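Local coordinates for protein ABC-type amino acid transport system, periplasmic component (Caldanaerobacter subterraneus subsp. tengcongensis MB4, PDB 4YMX) that binds arginine in the cleft between its two lobes and, as the substrate-binding protein of an amino acid ABC transporter, probably delivers it to the membrane complex, at residues S136-F141 / C187-V192; K147-Q152 / E159-I164; D181-R186 / K205-L210; V196-L201 / I209-E214. One frame throughout, in Å; residues are numbered along the deposited sequence.

Contact 1: S136-F141 / C187-V192; sequences SPISKF and CDAIVV
Ile-138 lays its CD1 methyl over the backbone at Asp-188, 3.7 Å from Asp-188 O. The same methyl lies 4.0 Å from Asp-188 CB and 4.3 Å from Ala-189 CB. The two side chains of Ile-138 and Asp-188 cross at about a right angle, and the aspartate meets the isoleucine with its CB. Its carboxylate is used differently: OD2 accepts from the backbone N of Thr-148 on the next strand. In Ile-138, CG1 stands anti to the carbonyl carbon (chi1 -65°) and the chain then runs extended, which carries CD1 across to the strand. A water adds a polar link beside this packing. It donates to Asp-188 O at 2.7 Å and hydrogen-bonds Ser-136 OG at 2.8 Å. Ser-136 OG also accepts from Ile-138 N at 3.0 Å, so the hydroxyl is held by two partners. That last bond makes an ST turn, in a loop packed beside strand 189-193 of the five-stranded mixed sheet in this lobe of the solute-binding-protein fold.

Contact 2: K147-Q152 / E159-I164; sequences KTIAVQ and EAAKKI. With ARG (arginine), chain C.
Ala-161 CB sits against Val-151 CG1 at 3.5 Å and against Ile-149 CG2 at 4.0 Å. This is the tight part of the contact. One small methyl of the helix faces two branched side chains, Ile-149 and Val-151, which stand two residues apart on strand 148-152 and point to the same side of it. In Val-151, CG1 lies anti to the carbonyl carbon (chi1 -66°), and this branch does the touching. Ile-164 packs more loosely: its CD1 is 4.3 Å from Ile-149 CG1. The chain reaches Ile-164 through a type I beta turn from Ala-161, closed by the bond from Ile-164 N to Ala-161 O at 3.0 Å. The outer side of the helical segment is polar. Glu-159 and Lys-162 start away from the strand, and both, like Lys-163, are exposed to solvent.

The strand ends at the ligand. Gln-152 OE1 accepts from NH1 of the bound arginine at 2.9 Å. Its CG is anti to the backbone N (chi1 179°), and the extended chain carries the amide out to the guanidinium. Gln-152 NE2 donates to Asn-173 O, which helps fix the amide's rotation. No hydrogen bond joins the two segments. Helix and strand of this beta-alpha-beta unit are therefore held here by apolar packing; the polar contact to the arginine is made separately, by Gln-152.

Contact 3: D181-R186 / K205-L210; sequences DLQNGR and KDMKIL
Met-207 and Leu-182 reach toward each other tip to tip, with Met-207 SD 3.7 Å from Leu-182 CD2. The methionine chain is extended beyond CG (chi2 175°), which pushes its CE methyl on against the helix backbone, 3.5 Å from Gln-183 N. Gln-183 crosses the methionine at a slant. Its chain bends at chi2 (58°), and OE1 comes to 3.6 Å from Met-207 CE. An alanine in place of Met-207 is likely to open a gap beside Leu-182 and remove the apolar tie to the helix. Two waters bridge the polar groups beside it. One donates to Gln-183 OE1 at 2.9 Å and accepts from Asp-206 N. The other accepts from Gln-183 NE2 and donates to Asp-206 OD2 at 2.7 Å. Just after Gln-183, a Schellman motif with Gly-185 ends the helix. The contact sets the last turn of helix 175-183 against strand 207-210, an outermost strand of its sheet. Phe-179 of the same helix also touches Met-207, and Leu-182 rests on Val-131 of the neighbouring strand 128-133.

Contact 4: V196-L201 / I209-E214; sequences VAKAYL and ILYMDE
Lys-198 NZ donates to a water at 2.7 Å, and this water in turn donates to Tyr-211 OH at 3.2 Å. The hydroxyl has a second partner, hydrogen-bonding OD1 of Asp-194 one helical turn before the lysine. Asp-194, which lies outside the two segments, is also a distant and weak ionic partner of Lys-198 NZ through OD2. Lysine and tyrosine side chains cross at about a right angle, and Lys-198 CE passes 3.4 Å from Tyr-211 OH.

Below this polar edge lies Ile-209, the apolar centre of the contact. Its CD1 is 3.7 Å from Ala-197 CB and equally near the aliphatic CG of Lys-198. Its CG1 meets Leu-201 CD2 at 3.7 Å, the two side chains crossing at a slant. CG1 is anti to the carbonyl carbon (chi1 -63°), which sends this longer branch toward the helix. The other branch, CG2, lies 3.5 Å above one face of the Tyr-211 ring, offset toward its rim. A serine at Ile-209 would probably leave Ala-197 and Leu-201 without their apolar partner and one ring face of Tyr-211 less supported.

The contact thus packs helix 194-201 on the edge strand 207-210 through aliphatic groups. No direct hydrogen bond joins the two segments. The polar link at the exposed side runs through water, and the nearby carboxylate of Asp-194 probably helps balance the lysine's charge.

Overall arrangement
Following the chain, contact 1 opens first, in the loop after strand 128-133, and closes at strand 189-193. Contact 2 nests inside the span that contact 1 closes, joining strand 148-152 to helix 156-161. Contact 3 opens at the end of helix 175-183, before contact 1 has closed, so the two cross. It closes on strand 207-210. Contact 4 starts on helix 194-201, within the span of contact 3, and ends on the same strand; the two share Ile-209 and Leu-210. All four reach one mixed sheet of five strands. Contacts 1 and 2 meet through its neighbouring strands 189-193 and 148-152. Contacts 3 and 4 bring two helices to its edge strand.

Contact 1: S136-F141 / C187-V192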
loop_
_atom_site.group_PDB
_atom_site.type_symbol
_atom_site.label_atom_id
_atom_site.label_comp_id
_atom_site.label_asym_id
_atom_site.label_seq_id
_atom_site.Cartn_x
_atom_site.Cartn_y
_atom_site.Cartn_z
ATOM N N SER A 136 -20.544 -0.905 -15.221
ATOM C CA SER A 136 -19.885 -2.165 -15.533
ATOM C C SER A 136 -20.875 -3.322 -15.531
ATOM O O SER A 136 -21.783 -3.360 -14.703
ATOM C CB SER A 136 -18.816 -2.442 -14.486
ATOM O OG SER A 136 -18.252 -3.735 -14.643
ATOM N N PRO A 137 -20.669 -4.296 -16.422
ATOM C CA PRO A 137 -21.463 -5.529 -16.376
ATOM C C PRO A 137 -21.017 -6.493 -15.275
ATOM O O PRO A 137 -21.639 -7.538 -15.072
ATOM C CB PRO A 137 -21.212 -6.147 -17.747
ATOM C CG PRO A 137 -19.818 -5.686 -18.100
ATOM C CD PRO A 137 -19.712 -4.283 -17.547
ATOM N N ILE A 138 -19.950 -6.149 -14.559
ATOM C CA ILE A 138 -19.469 -7.002 -13.474
ATOM C C ILE A 138 -20.197 -6.697 -12.169
ATOM O O ILE A 138 -20.200 -5.551 -11.727
ATOM C CB ILE A 138 -17.964 -6.772 -13.263
ATOM C CG1 ILE A 138 -17.194 -7.231 -14.499
ATOM C CG2 ILE A 138 -17.477 -7.476 -11.991
ATOM C CD1 ILE A 138 -15.743 -6.782 -14.512
ATOM N N SER A 139 -20.803 -7.717 -11.556
ATOM C CA SER A 139 -21.523 -7.553 -10.287
ATOM C C SER A 139 -20.962 -8.429 -9.183
ATOM O O SER A 139 -21.102 -8.125 -7.995
ATOM C CB SER A 139 -23.001 -7.910 -10.462
ATOM O OG SER A 139 -23.649 -7.036 -11.355
ATOM N N LYS A 140 -20.363 -9.546 -9.566
ATOM C CA LYS A 140 -19.928 -10.514 -8.581
ATOM C C LYS A 140 -18.655 -11.212 -9.020
ATOM O O LYS A 140 -18.219 -11.067 -10.170
ATOM C CB LYS A 140 -21.037 -11.527 -8.304
ATOM C CG LYS A 140 -21.449 -12.341 -9.515
ATOM C CD LYS A 140 -22.680 -13.188 -9.198
ATOM C CE LYS A 140 -23.078 -14.056 -10.383
ATOM N NZ LYS A 140 -23.401 -13.249 -11.586
ATOM N N PHE A 141 -18.081 -11.977 -8.097
ATOM C CA PHE A 141 -16.785 -12.612 -8.299
ATOM C C PHE A 141 -16.731 -13.495 -9.550
ATOM O O PHE A 141 -15.753 -13.450 -10.300
ATOM C CB PHE A 141 -16.385 -13.392 -7.044
ATOM C CG PHE A 141 -14.980 -13.924 -7.080
ATOM C CD1 PHE A 141 -13.898 -13.068 -6.945
ATOM C CD2 PHE A 141 -14.746 -15.281 -7.238
ATOM C CE1 PHE A 141 -12.602 -13.564 -6.968
ATOM C CE2 PHE A 141 -13.456 -15.781 -7.260
ATOM C CZ PHE A 141 -12.379 -14.916 -7.127
ATOM N N CYS A 187 -8.999 -1.763 -19.097
ATOM C CA CYS A 187 -9.219 -2.964 -18.305
ATOM C C CYS A 187 -10.676 -2.977 -17.878
ATOM O O CYS A 187 -11.387 -1.974 -18.037
ATOM C CB CYS A 187 -8.293 -3.007 -17.084
ATOM S SG CYS A 187 -8.531 -1.658 -15.897
ATOM N N ASP A 188 -11.106 -4.110 -17.335
ATOM C CA ASP A 188 -12.485 -4.290 -16.922
ATOM C C ASP A 188 -12.637 -4.027 -15.437
ATOM O O ASP A 188 -13.728 -3.698 -14.965
ATOM C CB ASP A 188 -12.937 -5.725 -17.222
ATOM C CG ASP A 188 -12.903 -6.049 -18.700
ATOM O OD1 ASP A 188 -13.580 -5.348 -19.477
ATOM O OD2 ASP A 188 -12.199 -6.998 -19.084
ATOM N N ALA A 189 -11.545 -4.173 -14.693
ATOM C CA ALA A 189 -11.602 -4.002 -13.249
ATOM C C ALA A 189 -10.203 -3.800 -12.699
ATOM O O ALA A 189 -9.217 -4.101 -13.373
ATOM C CB ALA A 189 -12.241 -5.227 -12.598
ATOM N N ILE A 190 -10.133 -3.261 -11.488
ATOM C CA ILE A 190 -8.887 -3.140 -10.742
ATOM C C ILE A 190 -9.024 -3.939 -9.446
ATOM O O ILE A 190 -10.092 -3.953 -8.844
ATOM C CB ILE A 190 -8.632 -1.676 -10.343
ATOM C CG1 ILE A 190 -8.594 -0.760 -11.566
ATOM C CG2 ILE A 190 -7.348 -1.542 -9.525
ATOM C CD1 ILE A 190 -8.629 0.725 -11.190
ATOM N N VAL A 191 -7.952 -4.587 -8.999
ATOM C CA VAL A 191 -7.926 -5.122 -7.639
ATOM C C VAL A 191 -6.948 -4.303 -6.816
ATOM O O VAL A 191 -5.788 -4.141 -7.202
ATOM C CB VAL A 191 -7.515 -6.613 -7.595
ATOM C CG1 VAL A 191 -7.416 -7.097 -6.152
ATOM C CG2 VAL A 191 -8.520 -7.460 -8.368
ATOM N N VAL A 192 -7.419 -3.769 -5.693
ATOM C CA VAL A 192 -6.634 -2.834 -4.889
ATOM C C VAL A 192 -7.265 -2.753 -3.510
ATOM O O VAL A 192 -8.404 -3.171 -3.335
ATOM C CB VAL A 192 -6.568 -1.438 -5.585
ATOM C CG1 VAL A 192 -7.919 -0.734 -5.529
ATOM C CG2 VAL A 192 -5.467 -0.559 -4.989
HETATM O O HOH W 1 -16.046 -3.712 -16.310
#

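Contact 2: K147-Q152 / E159-I164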
loop_
_atom_site.group_PDB
_atom_site.type_symbol
_atom_site.label_atom_id
_atom_site.label_comp_id
_atom_site.label_asym_id
_atom_site.label_seq_id
_atom_site.Cartn_x
_atom_site.Cartn_y
_atom_site.Cartn_z
ATOM N N LYS A 147 -11.776 -11.800 -17.704
ATOM C CA LYS A 147 -11.704 -10.344 -17.784
ATOM C C LYS A 147 -10.272 -9.820 -17.700
ATOM O O LYS A 147 -9.363 -10.513 -17.234
ATOM C CB LYS A 147 -12.550 -9.707 -16.677
ATOM C CG LYS A 147 -14.035 -10.035 -16.754
ATOM C CD LYS A 147 -14.715 -9.258 -17.879
ATOM C CE LYS A 147 -16.216 -9.512 -17.890
ATOM N NZ LYS A 147 -16.915 -8.642 -18.885
ATOM N N THR A 148 -10.082 -8.587 -18.161
ATOM C CA THR A 148 -8.794 -7.911 -18.069
ATOM C C THR A 148 -8.776 -7.147 -16.754
ATOM O O THR A 148 -9.598 -6.258 -16.525
ATOM C CB THR A 148 -8.572 -6.972 -19.263
ATOM O OG1 THR A 148 -8.586 -7.748 -20.471
ATOM C CG2 THR A 148 -7.223 -6.241 -19.159
ATOM N N ILE A 149 -7.857 -7.531 -15.876
ATOM C CA ILE A 149 -7.820 -6.996 -14.518
ATOM C C ILE A 149 -6.497 -6.284 -14.274
ATOM O O ILE A 149 -5.427 -6.892 -14.385
ATOM C CB ILE A 149 -7.988 -8.126 -13.491
ATOM C CG1 ILE A 149 -9.236 -8.954 -13.817
ATOM C CG2 ILE A 149 -8.032 -7.551 -12.069
ATOM C CD1 ILE A 149 -10.530 -8.196 -13.718
ATOM N N ALA A 150 -6.564 -4.987 -13.953
ATOM C CA ALA A 150 -5.356 -4.213 -13.673
ATOM C C ALA A 150 -4.926 -4.421 -12.228
ATOM O O ALA A 150 -5.750 -4.366 -11.306
ATOM C CB ALA A 150 -5.570 -2.738 -13.956
ATOM N N VAL A 151 -3.631 -4.686 -12.039
ATOM C CA VAL A 151 -3.045 -4.899 -10.720
ATOM C C VAL A 151 -1.642 -4.325 -10.660
ATOM O O VAL A 151 -0.978 -4.168 -11.693
ATOM C CB VAL A 151 -2.952 -6.399 -10.351
ATOM C CG1 VAL A 151 -4.346 -7.003 -10.194
ATOM C CG2 VAL A 151 -2.139 -7.167 -11.380
ATOM N N GLN A 152 -1.178 -4.061 -9.443
ATOM C CA GLN A 152 0.166 -3.553 -9.235
ATOM C C GLN A 152 1.156 -4.709 -9.124
ATOM O O GLN A 152 0.957 -5.657 -8.358
ATOM C CB GLN A 152 0.226 -2.659 -7.989
ATOM C CG GLN A 152 1.612 -2.113 -7.700
ATOM C CD GLN A 152 1.579 -0.982 -6.701
ATOM O OE1 GLN A 152 0.921 -1.066 -5.657
ATOM N NE2 GLN A 152 2.258 0.107 -7.031
ATOM N N GLU A 159 -1.498 -11.096 -6.583
ATOM C CA GLU A 159 -1.679 -12.483 -6.150
ATOM C C GLU A 159 -3.154 -12.894 -6.169
ATOM O O GLU A 159 -3.505 -13.999 -6.606
ATOM C CB GLU A 159 -1.115 -12.650 -4.741
ATOM C CG GLU A 159 -1.223 -14.048 -4.184
ATOM C CD GLU A 159 -0.694 -14.146 -2.766
ATOM O OE1 GLU A 159 0.191 -13.341 -2.396
ATOM O OE2 GLU A 159 -1.175 -15.024 -2.020
ATOM N N ALA A 160 -4.018 -11.999 -5.699
ATOM C CA ALA A 160 -5.448 -12.279 -5.657
ATOM C C ALA A 160 -6.014 -12.414 -7.071
ATOM O O ALA A 160 -6.771 -13.352 -7.368
ATOM C CB ALA A 160 -6.176 -11.186 -4.876
ATOM N N ALA A 161 -5.638 -11.491 -7.950
ATOM C CA ALA A 161 -6.167 -11.499 -9.314
ATOM C C ALA A 161 -5.713 -12.716 -10.109
ATOM O O ALA A 161 -6.453 -13.202 -10.973
ATOM C CB ALA A 161 -5.793 -10.217 -10.042
ATOM N N LYS A 162 -4.515 -13.220 -9.812
ATOM C CA LYS A 162 -3.966 -14.364 -10.550
ATOM C C LYS A 162 -4.796 -15.629 -10.375
ATOM O O LYS A 162 -4.689 -16.559 -11.177
ATOM C CB LYS A 162 -2.522 -14.640 -10.136
ATOM C CG LYS A 162 -1.503 -13.738 -10.785
ATOM C CD LYS A 162 -0.102 -14.078 -10.280
ATOM C CE LYS A 162 0.971 -13.296 -11.014
ATOM N NZ LYS A 162 2.325 -13.616 -10.475
ATOM N N LYS A 163 -5.617 -15.661 -9.333
ATOM C CA LYS A 163 -6.441 -16.832 -9.046
ATOM C C LYS A 163 -7.758 -16.847 -9.820
ATOM O O LYS A 163 -8.470 -17.854 -9.827
ATOM C CB LYS A 163 -6.689 -16.943 -7.542
ATOM C CG LYS A 163 -5.418 -17.251 -6.771
ATOM C CD LYS A 163 -5.680 -17.425 -5.283
ATOM C CE LYS A 163 -5.908 -16.087 -4.607
ATOM N NZ LYS A 163 -6.157 -16.237 -3.147
ATOM N N ILE A 164 -8.077 -15.732 -10.474
ATOM C CA ILE A 164 -9.306 -15.632 -11.252
ATOM C C ILE A 164 -9.178 -16.486 -12.509
ATOM O O ILE A 164 -8.207 -16.357 -13.250
ATOM C CB ILE A 164 -9.593 -14.177 -11.643
ATOM C CG1 ILE A 164 -9.858 -13.332 -10.394
ATOM C CG2 ILE A 164 -10.765 -14.093 -12.614
ATOM C CD1 ILE A 164 -9.710 -11.828 -10.622
HETATM N N ARG C . -0.784 -4.365 0.588
HETATM C CA ARG C . -0.387 -4.793 -0.779
HETATM C C ARG C . 0.935 -5.540 -0.746
HETATM O O ARG C . 1.598 -5.595 0.288
HETATM C CB ARG C . -0.278 -3.581 -1.705
HETATM C CG ARG C . 0.649 -2.495 -1.193
HETATM C CD ARG C . 0.935 -1.453 -2.262
HETATM N NE ARG C . 1.541 -0.262 -1.684
HETATM C CZ ARG C . 1.896 0.813 -2.376
HETATM N NH1 ARG C . 1.718 0.864 -3.686
HETATM N NH2 ARG C . 2.439 1.839 -1.749
HETATM O OXT ARG C . 1.359 -6.102 -1.754
#

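Contact 3: D181-R186 / K205-L210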
loop_
_atom_site.group_PDB
_atom_site.type_symbol
_atom_site.label_atom_id
_atom_site.label_comp_id
_atom_site.label_asym_id
_atom_site.label_seq_id
_atom_site.Cartn_x
_atom_site.Cartn_y
_atom_site.Cartn_z
ATOM N N ASP A 181 -6.190 3.277 -16.537
ATOM C CA ASP A 181 -6.616 2.169 -17.390
ATOM C C ASP A 181 -8.121 1.951 -17.303
ATOM O O ASP A 181 -8.809 1.828 -18.318
ATOM C CB ASP A 181 -5.925 0.865 -16.978
ATOM C CG ASP A 181 -4.494 0.787 -17.425
ATOM O OD1 ASP A 181 -4.102 1.524 -18.358
ATOM O OD2 ASP A 181 -3.758 -0.044 -16.848
ATOM N N LEU A 182 -8.635 1.882 -16.081
ATOM C CA LEU A 182 -10.062 1.650 -15.893
ATOM C C LEU A 182 -10.881 2.804 -16.458
ATOM O O LEU A 182 -11.883 2.583 -17.153
ATOM C CB LEU A 182 -10.384 1.401 -14.418
ATOM C CG LEU A 182 -11.841 1.009 -14.137
ATOM C CD1 LEU A 182 -12.209 -0.304 -14.818
ATOM C CD2 LEU A 182 -12.092 0.924 -12.634
ATOM N N GLN A 183 -10.435 4.032 -16.215
ATOM C CA GLN A 183 -11.141 5.200 -16.721
ATOM C C GLN A 183 -11.229 5.169 -18.242
ATOM O O GLN A 183 -12.266 5.530 -18.825
ATOM C CB GLN A 183 -10.463 6.489 -16.243
ATOM C CG GLN A 183 -11.189 7.764 -16.670
ATOM C CD GLN A 183 -12.623 7.814 -16.174
ATOM O OE1 GLN A 183 -12.945 7.286 -15.111
ATOM N NE2 GLN A 183 -13.498 8.442 -16.953
ATOM N N ASN A 184 -10.153 4.711 -18.874
ATOM C CA ASN A 184 -10.044 4.700 -20.333
ATOM C C ASN A 184 -10.490 3.400 -21.003
ATOM O O ASN A 184 -10.300 3.222 -22.204
ATOM C CB ASN A 184 -8.610 5.030 -20.757
ATOM C CG ASN A 184 -8.227 6.464 -20.453
ATOM O OD1 ASN A 184 -7.307 6.722 -19.673
ATOM N ND2 ASN A 184 -8.934 7.409 -21.067
ATOM N N GLY A 185 -11.084 2.496 -20.234
ATOM C CA GLY A 185 -11.555 1.228 -20.767
ATOM C C GLY A 185 -10.473 0.250 -21.194
ATOM O O GLY A 185 -10.736 -0.657 -21.993
ATOM N N ARG A 186 -9.264 0.412 -20.661
ATOM C CA ARG A 186 -8.166 -0.498 -20.995
ATOM C C ARG A 186 -8.111 -1.726 -20.089
ATOM O O ARG A 186 -7.259 -2.604 -20.274
ATOM C CB ARG A 186 -6.821 0.230 -20.968
ATOM C CG ARG A 186 -6.767 1.420 -21.910
ATOM C CD ARG A 186 -5.344 1.963 -22.051
ATOM N NE ARG A 186 -4.873 2.584 -20.815
ATOM C CZ ARG A 186 -4.901 3.889 -20.574
ATOM N NH1 ARG A 186 -5.382 4.727 -21.485
ATOM N NH2 ARG A 186 -4.453 4.357 -19.415
ATOM N N LYS A 205 -15.188 9.861 -10.028
ATOM C CA LYS A 205 -16.586 9.816 -9.628
ATOM C C LYS A 205 -17.435 8.808 -10.400
ATOM O O LYS A 205 -18.548 8.490 -9.978
ATOM C CB LYS A 205 -17.185 11.224 -9.711
ATOM C CG LYS A 205 -16.564 12.184 -8.703
ATOM C CD LYS A 205 -16.944 13.633 -8.973
ATOM C CE LYS A 205 -16.487 14.534 -7.836
ATOM N NZ LYS A 205 -15.052 14.319 -7.491
ATOM N N ASP A 206 -16.919 8.297 -11.510
ATOM C CA ASP A 206 -17.664 7.322 -12.297
ATOM C C ASP A 206 -17.233 5.883 -12.004
ATOM O O ASP A 206 -17.520 4.965 -12.777
ATOM C CB ASP A 206 -17.563 7.655 -13.784
ATOM C CG ASP A 206 -18.355 8.890 -14.144
ATOM O OD1 ASP A 206 -19.512 9.001 -13.680
ATOM O OD2 ASP A 206 -17.814 9.759 -14.859
ATOM N N MET A 207 -16.551 5.687 -10.876
ATOM C CA MET A 207 -16.172 4.347 -10.444
ATOM C C MET A 207 -16.848 3.962 -9.127
ATOM O O MET A 207 -17.261 4.821 -8.340
ATOM C CB MET A 207 -14.650 4.254 -10.292
ATOM C CG MET A 207 -13.898 4.402 -11.606
ATOM S SD MET A 207 -12.128 4.413 -11.310
ATOM C CE MET A 207 -11.499 4.768 -12.950
ATOM N N LYS A 208 -16.936 2.657 -8.890
ATOM C CA LYS A 208 -17.501 2.122 -7.657
ATOM C C LYS A 208 -16.687 0.938 -7.161
ATOM O O LYS A 208 -15.982 0.279 -7.932
ATOM C CB LYS A 208 -18.970 1.718 -7.847
ATOM C CG LYS A 208 -19.170 0.581 -8.818
ATOM C CD LYS A 208 -20.643 0.282 -9.027
ATOM C CE LYS A 208 -20.790 -0.794 -10.085
ATOM N NZ LYS A 208 -22.232 -1.106 -10.305
ATOM N N ILE A 209 -16.792 0.674 -5.866
ATOM C CA ILE A 209 -16.116 -0.447 -5.241
ATOM C C ILE A 209 -17.097 -1.607 -5.123
ATOM O O ILE A 209 -18.237 -1.423 -4.688
ATOM C CB ILE A 209 -15.628 -0.051 -3.847
ATOM C CG1 ILE A 209 -14.595 1.067 -3.970
ATOM C CG2 ILE A 209 -15.047 -1.252 -3.110
ATOM C CD1 ILE A 209 -14.182 1.695 -2.638
ATOM N N LEU A 210 -16.652 -2.792 -5.529
ATOM C CA LEU A 210 -17.383 -4.023 -5.268
ATOM C C LEU A 210 -16.663 -4.802 -4.172
ATOM O O LEU A 210 -15.482 -5.166 -4.306
ATOM C CB LEU A 210 -17.519 -4.870 -6.534
ATOM C CG LEU A 210 -18.237 -4.160 -7.679
ATOM C CD1 LEU A 210 -18.304 -5.038 -8.920
ATOM C CD2 LEU A 210 -19.630 -3.717 -7.252
HETATM O O HOH W 2 -14.358 8.567 -12.983
HETATM O O HOH W 3 -16.228 9.091 -16.932
#

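Contact 4: V196-L201 / I209-E214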
loop_
_atom_site.group_PDB
_atom_site.type_symbol
_atom_site.label_atom_id
_atom_site.label_comp_id
_atom_site.label_asym_id
_atom_site.label_seq_id
_atom_site.Cartn_x
_atom_site.Cartn_y
_atom_site.Cartn_z
ATOM N N VAL A 196 -7.513 2.622 -0.211
ATOM C CA VAL A 196 -6.904 3.300 -1.345
ATOM C C VAL A 196 -7.912 3.545 -2.476
ATOM O O VAL A 196 -7.936 4.634 -3.064
ATOM C CB VAL A 196 -5.667 2.526 -1.836
ATOM C CG1 VAL A 196 -5.076 3.180 -3.067
ATOM C CG2 VAL A 196 -4.616 2.487 -0.727
ATOM N N ALA A 197 -8.742 2.547 -2.770
ATOM C CA ALA A 197 -9.827 2.743 -3.729
ATOM C C ALA A 197 -10.714 3.924 -3.328
ATOM O O ALA A 197 -11.096 4.738 -4.173
ATOM C CB ALA A 197 -10.656 1.475 -3.873
ATOM N N LYS A 198 -11.050 4.023 -2.044
ATOM C CA LYS A 198 -11.893 5.130 -1.596
ATOM C C LYS A 198 -11.224 6.477 -1.868
ATOM O O LYS A 198 -11.869 7.433 -2.300
ATOM C CB LYS A 198 -12.256 4.985 -0.115
ATOM C CG LYS A 198 -13.140 3.790 0.204
ATOM C CD LYS A 198 -13.529 3.824 1.675
ATOM C CE LYS A 198 -14.439 2.676 2.049
ATOM N NZ LYS A 198 -14.740 2.687 3.516
ATOM N N ALA A 199 -9.918 6.550 -1.644
ATOM C CA ALA A 199 -9.195 7.789 -1.891
ATOM C C ALA A 199 -9.232 8.176 -3.370
ATOM O O ALA A 199 -9.534 9.324 -3.710
ATOM C CB ALA A 199 -7.766 7.665 -1.405
ATOM N N TYR A 200 -8.933 7.224 -4.249
ATOM C CA TYR A 200 -8.972 7.498 -5.683
ATOM C C TYR A 200 -10.369 7.878 -6.173
ATOM O O TYR A 200 -10.505 8.713 -7.068
ATOM C CB TYR A 200 -8.445 6.304 -6.475
ATOM C CG TYR A 200 -6.932 6.276 -6.640
ATOM C CD1 TYR A 200 -6.122 5.583 -5.744
ATOM C CD2 TYR A 200 -6.320 6.933 -7.700
ATOM C CE1 TYR A 200 -4.742 5.548 -5.900
ATOM C CE2 TYR A 200 -4.940 6.912 -7.860
ATOM C CZ TYR A 200 -4.160 6.214 -6.956
ATOM O OH TYR A 200 -2.792 6.185 -7.122
ATOM N N LEU A 201 -11.397 7.278 -5.582
ATOM C CA LEU A 201 -12.764 7.504 -6.040
ATOM C C LEU A 201 -13.310 8.877 -5.620
ATOM O O LEU A 201 -14.372 9.292 -6.082
ATOM C CB LEU A 201 -13.681 6.354 -5.603
ATOM C CG LEU A 201 -13.815 5.233 -6.646
ATOM C CD1 LEU A 201 -12.456 4.723 -7.130
ATOM C CD2 LEU A 201 -14.668 4.081 -6.109
ATOM N N ILE A 209 -16.792 0.674 -5.866
ATOM C CA ILE A 209 -16.116 -0.447 -5.241
ATOM C C ILE A 209 -17.097 -1.607 -5.123
ATOM O O ILE A 209 -18.237 -1.423 -4.688
ATOM C CB ILE A 209 -15.628 -0.051 -3.847
ATOM C CG1 ILE A 209 -14.595 1.067 -3.970
ATOM C CG2 ILE A 209 -15.047 -1.252 -3.110
ATOM C CD1 ILE A 209 -14.182 1.695 -2.638
ATOM N N LEU A 210 -16.652 -2.792 -5.529
ATOM C CA LEU A 210 -17.383 -4.023 -5.268
ATOM C C LEU A 210 -16.663 -4.802 -4.172
ATOM O O LEU A 210 -15.482 -5.166 -4.306
ATOM C CB LEU A 210 -17.519 -4.870 -6.534
ATOM C CG LEU A 210 -18.237 -4.160 -7.679
ATOM C CD1 LEU A 210 -18.304 -5.038 -8.920
ATOM C CD2 LEU A 210 -19.630 -3.717 -7.252
ATOM N N TYR A 211 -17.374 -5.027 -3.071
ATOM C CA TYR A 211 -16.858 -5.809 -1.952
ATOM C C TYR A 211 -17.141 -7.286 -2.183
ATOM O O TYR A 211 -18.216 -7.786 -1.845
ATOM C CB TYR A 211 -17.479 -5.326 -0.632
ATOM C CG TYR A 211 -17.029 -3.925 -0.293
ATOM C CD1 TYR A 211 -15.858 -3.710 0.415
ATOM C CD2 TYR A 211 -17.747 -2.816 -0.717
ATOM C CE1 TYR A 211 -15.420 -2.430 0.707
ATOM C CE2 TYR A 211 -17.311 -1.523 -0.437
ATOM C CZ TYR A 211 -16.146 -1.344 0.281
ATOM O OH TYR A 211 -15.714 -0.067 0.554
ATOM N N MET A 212 -16.183 -7.986 -2.774
ATOM C CA MET A 212 -16.350 -9.409 -3.060
ATOM C C MET A 212 -15.585 -10.227 -2.041
ATOM O O MET A 212 -14.380 -10.038 -1.890
ATOM C CB MET A 212 -15.818 -9.720 -4.452
ATOM C CG MET A 212 -16.413 -8.859 -5.542
ATOM S SD MET A 212 -15.800 -9.390 -7.137
ATOM C CE MET A 212 -16.695 -8.306 -8.235
ATOM N N ASP A 213 -16.273 -11.136 -1.355
ATOM C CA ASP A 213 -15.633 -11.975 -0.348
ATOM C C ASP A 213 -14.382 -12.652 -0.902
ATOM O O ASP A 213 -13.308 -12.623 -0.296
ATOM C CB ASP A 213 -16.598 -13.059 0.145
ATOM C CG ASP A 213 -17.641 -12.533 1.120
ATOM O OD1 ASP A 213 -17.588 -11.337 1.489
ATOM O OD2 ASP A 213 -18.508 -13.336 1.537
ATOM N N GLU A 214 -14.511 -13.232 -2.082
ATOM C CA GLU A 214 -13.488 -14.143 -2.563
ATOM C C GLU A 214 -12.197 -13.474 -3.033
ATOM O O GLU A 214 -11.152 -14.118 -3.082
ATOM C CB GLU A 214 -14.061 -15.047 -3.650
ATOM C CG GLU A 214 -15.075 -16.052 -3.112
ATOM C CD GLU A 214 -15.739 -16.842 -4.213
ATOM O OE1 GLU A 214 -16.788 -16.379 -4.693
ATOM O OE2 GLU A 214 -15.208 -17.918 -4.592
HETATM O O HOH W 4 -15.268 0.026 3.731
#